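Local atomic coordinates of protocadherin-19 isoform 1 (Danio rerio, PDB entry 5CO1), a protein that mediates calcium-dependent cell adhesion, showing robust homophilic adhesion when in complex with the cadherin cdh2 and little on its own. Residues V13-P18 / V102-D107. Sequence-based numbering, arbitrary orientation.
Sequences VLENSP and VIDIND. With CA (calcium ion), chain F; CA (calcium ion), chain E; CA (calcium ion), chain G.
The side chains of Glu-15 and Asp-107 come from opposite directions, their carboxylate planes 68° apart, and each carboxylate bridges the same two calcium ions. Glu-15 OE2 and Asp-107 OD1 bind one ion, at 2.3 and 2.2 Å, together with Asp-104 OD1 and the carbonyl oxygen of Ile-105; Glu-15 OE1 and Asp-107 OD2 bind the other, which also carries two waters. The Asp-104 carboxylate has Asn-147 as a further polar partner. Glu-15 OE2 also accepts the backbone N-H of Ile-105 on its anti lone pair (2.8 Å from Ile-105 N), a second grip that fixes the carboxylate's rotation. The amide of Asn-16 donates ND2-H, nearly in its own plane, to Asp-107 OD2 from above the carboxylate, 3.2 Å away. Glu-15 reaches the ions as an extended chain beyond CG, its CG lying alongside Ile-105 CG1, while Leu-14 CD2 abuts Ile-105 CG2. Strands 8-14 and 94-103 pair in parallel: Ile-103 N donates a hydrogen bond to Val-13 O at 2.8 Å, and Glu-15 N donates one to Ile-103 O at 3.0 Å. Asp-71, Glu-73 and Asp-143 complete the two ion shells, and Asn-106 OD1 binds a third calcium ion. This is the canonical calcium-binding linker between cadherin repeats, here EC3 and EC4, with its DxNDN motif.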
loop_
_atom_site.group_PDB
_atom_site.type_symbol
_atom_site.label_atom_id
_atom_site.label_comp_id
_atom_site.label_asym_id
_atom_site.label_seq_id
_atom_site.Cartn_x
_atom_site.Cartn_y
_atom_site.Cartn_z
ATOM N N VAL A 13 5.139 7.553 -12.513
ATOM C CA VAL A 13 6.363 7.315 -11.830
ATOM C C VAL A 13 6.218 6.230 -10.816
ATOM O O VAL A 13 5.299 6.266 -10.036
ATOM C CB VAL A 13 6.826 8.549 -11.107
ATOM C CG1 VAL A 13 8.077 8.227 -10.330
ATOM C CG2 VAL A 13 7.137 9.623 -12.116
ATOM N N LEU A 14 7.180 5.310 -10.781
ATOM C CA LEU A 14 7.152 4.181 -9.873
ATOM C C LEU A 14 7.236 4.692 -8.452
ATOM O O LEU A 14 8.002 5.617 -8.188
ATOM C CB LEU A 14 8.346 3.251 -10.120
ATOM C CG LEU A 14 7.937 2.165 -11.044
ATOM C CD1 LEU A 14 9.083 1.240 -11.351
ATOM C CD2 LEU A 14 6.805 1.425 -10.361
ATOM N N GLU A 15 6.514 4.076 -7.529
ATOM C CA GLU A 15 6.795 4.371 -6.141
ATOM C C GLU A 15 8.157 3.828 -5.808
ATOM O O GLU A 15 8.650 2.939 -6.493
ATOM C CB GLU A 15 5.736 3.839 -5.176
ATOM C CG GLU A 15 5.704 2.348 -4.958
ATOM C CD GLU A 15 4.690 1.972 -3.903
ATOM O OE1 GLU A 15 4.661 2.649 -2.845
ATOM O OE2 GLU A 15 3.871 1.061 -4.159
ATOM N N ASN A 16 8.813 4.553 -4.905
ATOM C CA ASN A 16 10.128 4.215 -4.363
ATOM C C ASN A 16 11.223 4.491 -5.375
ATOM O O ASN A 16 12.351 4.048 -5.229
ATOM C CB ASN A 16 10.170 2.775 -3.871
ATOM C CG ASN A 16 9.138 2.496 -2.762
ATOM O OD1 ASN A 16 8.745 3.387 -1.992
ATOM N ND2 ASN A 16 8.681 1.243 -2.692
ATOM N N SER A 17 10.886 5.255 -6.399
ATOM C CA SER A 17 11.857 5.662 -7.366
ATOM C C SER A 17 13.044 6.328 -6.655
ATOM O O SER A 17 12.880 7.034 -5.656
ATOM C CB SER A 17 11.231 6.623 -8.391
ATOM O OG SER A 17 10.444 5.917 -9.345
ATOM N N PRO A 18 14.256 6.078 -7.164
ATOM C CA PRO A 18 15.419 6.687 -6.564
ATOM C C PRO A 18 15.372 8.186 -6.719
ATOM O O PRO A 18 14.907 8.700 -7.744
ATOM C CB PRO A 18 16.573 6.123 -7.381
ATOM C CG PRO A 18 16.062 4.845 -7.925
ATOM C CD PRO A 18 14.620 5.120 -8.221
ATOM N N VAL A 102 1.708 8.134 -9.144
ATOM C CA VAL A 102 2.633 7.322 -8.463
ATOM C C VAL A 102 2.117 5.928 -8.551
ATOM O O VAL A 102 1.071 5.623 -8.011
ATOM C CB VAL A 102 2.731 7.732 -7.008
ATOM C CG1 VAL A 102 3.670 6.803 -6.276
ATOM C CG2 VAL A 102 3.244 9.142 -6.954
ATOM N N ILE A 103 2.904 5.058 -9.153
ATOM C CA ILE A 103 2.410 3.759 -9.509
ATOM C C ILE A 103 2.761 2.726 -8.463
ATOM O O ILE A 103 3.854 2.706 -7.936
ATOM C CB ILE A 103 2.798 3.430 -10.962
ATOM C CG1 ILE A 103 1.857 4.249 -11.827
ATOM C CG2 ILE A 103 2.549 1.961 -11.301
ATOM C CD1 ILE A 103 2.480 4.693 -13.089
ATOM N N ASP A 104 1.747 1.990 -8.045
ATOM C CA ASP A 104 1.873 1.095 -6.906
ATOM C C ASP A 104 2.672 -0.135 -7.316
ATOM O O ASP A 104 2.492 -0.664 -8.428
ATOM C CB ASP A 104 0.504 0.694 -6.400
ATOM C CG ASP A 104 0.553 -0.498 -5.473
ATOM O OD1 ASP A 104 1.182 -0.379 -4.395
ATOM O OD2 ASP A 104 -0.091 -1.529 -5.803
ATOM N N ILE A 105 3.646 -0.464 -6.470
ATOM C CA ILE A 105 4.275 -1.766 -6.452
ATOM C C ILE A 105 4.029 -2.564 -5.178
ATOM O O ILE A 105 3.547 -2.040 -4.171
ATOM C CB ILE A 105 5.790 -1.661 -6.660
ATOM C CG1 ILE A 105 6.407 -0.789 -5.571
ATOM C CG2 ILE A 105 6.098 -1.090 -8.044
ATOM C CD1 ILE A 105 7.633 -1.387 -4.949
ATOM N N ASN A 106 4.294 -3.867 -5.259
ATOM C CA ASN A 106 4.123 -4.735 -4.128
ATOM C C ASN A 106 5.246 -4.598 -3.095
ATOM O O ASN A 106 6.106 -5.429 -2.991
ATOM C CB ASN A 106 4.022 -6.154 -4.573
ATOM C CG ASN A 106 3.242 -6.996 -3.594
ATOM O OD1 ASN A 106 2.537 -6.475 -2.738
ATOM N ND2 ASN A 106 3.323 -8.297 -3.741
ATOM N N ASP A 107 5.194 -3.554 -2.297
ATOM C CA ASP A 107 6.141 -3.387 -1.220
ATOM C C ASP A 107 5.488 -3.620 0.164
ATOM O O ASP A 107 5.980 -3.139 1.152
ATOM C CB ASP A 107 6.781 -1.991 -1.302
ATOM C CG ASP A 107 5.756 -0.851 -1.278
ATOM O OD1 ASP A 107 4.580 -1.074 -1.647
ATOM O OD2 ASP A 107 6.151 0.297 -0.985
HETATM CA CA CA F . 2.790 -0.440 -2.820
HETATM CA CA CA E . 4.901 1.972 -0.498
HETATM CA CA CA G . 1.051 -6.767 -1.048
HETATM O O HOH W 1 4.629 1.209 1.752
HETATM O O HOH W 2 6.656 3.320 -0.041
#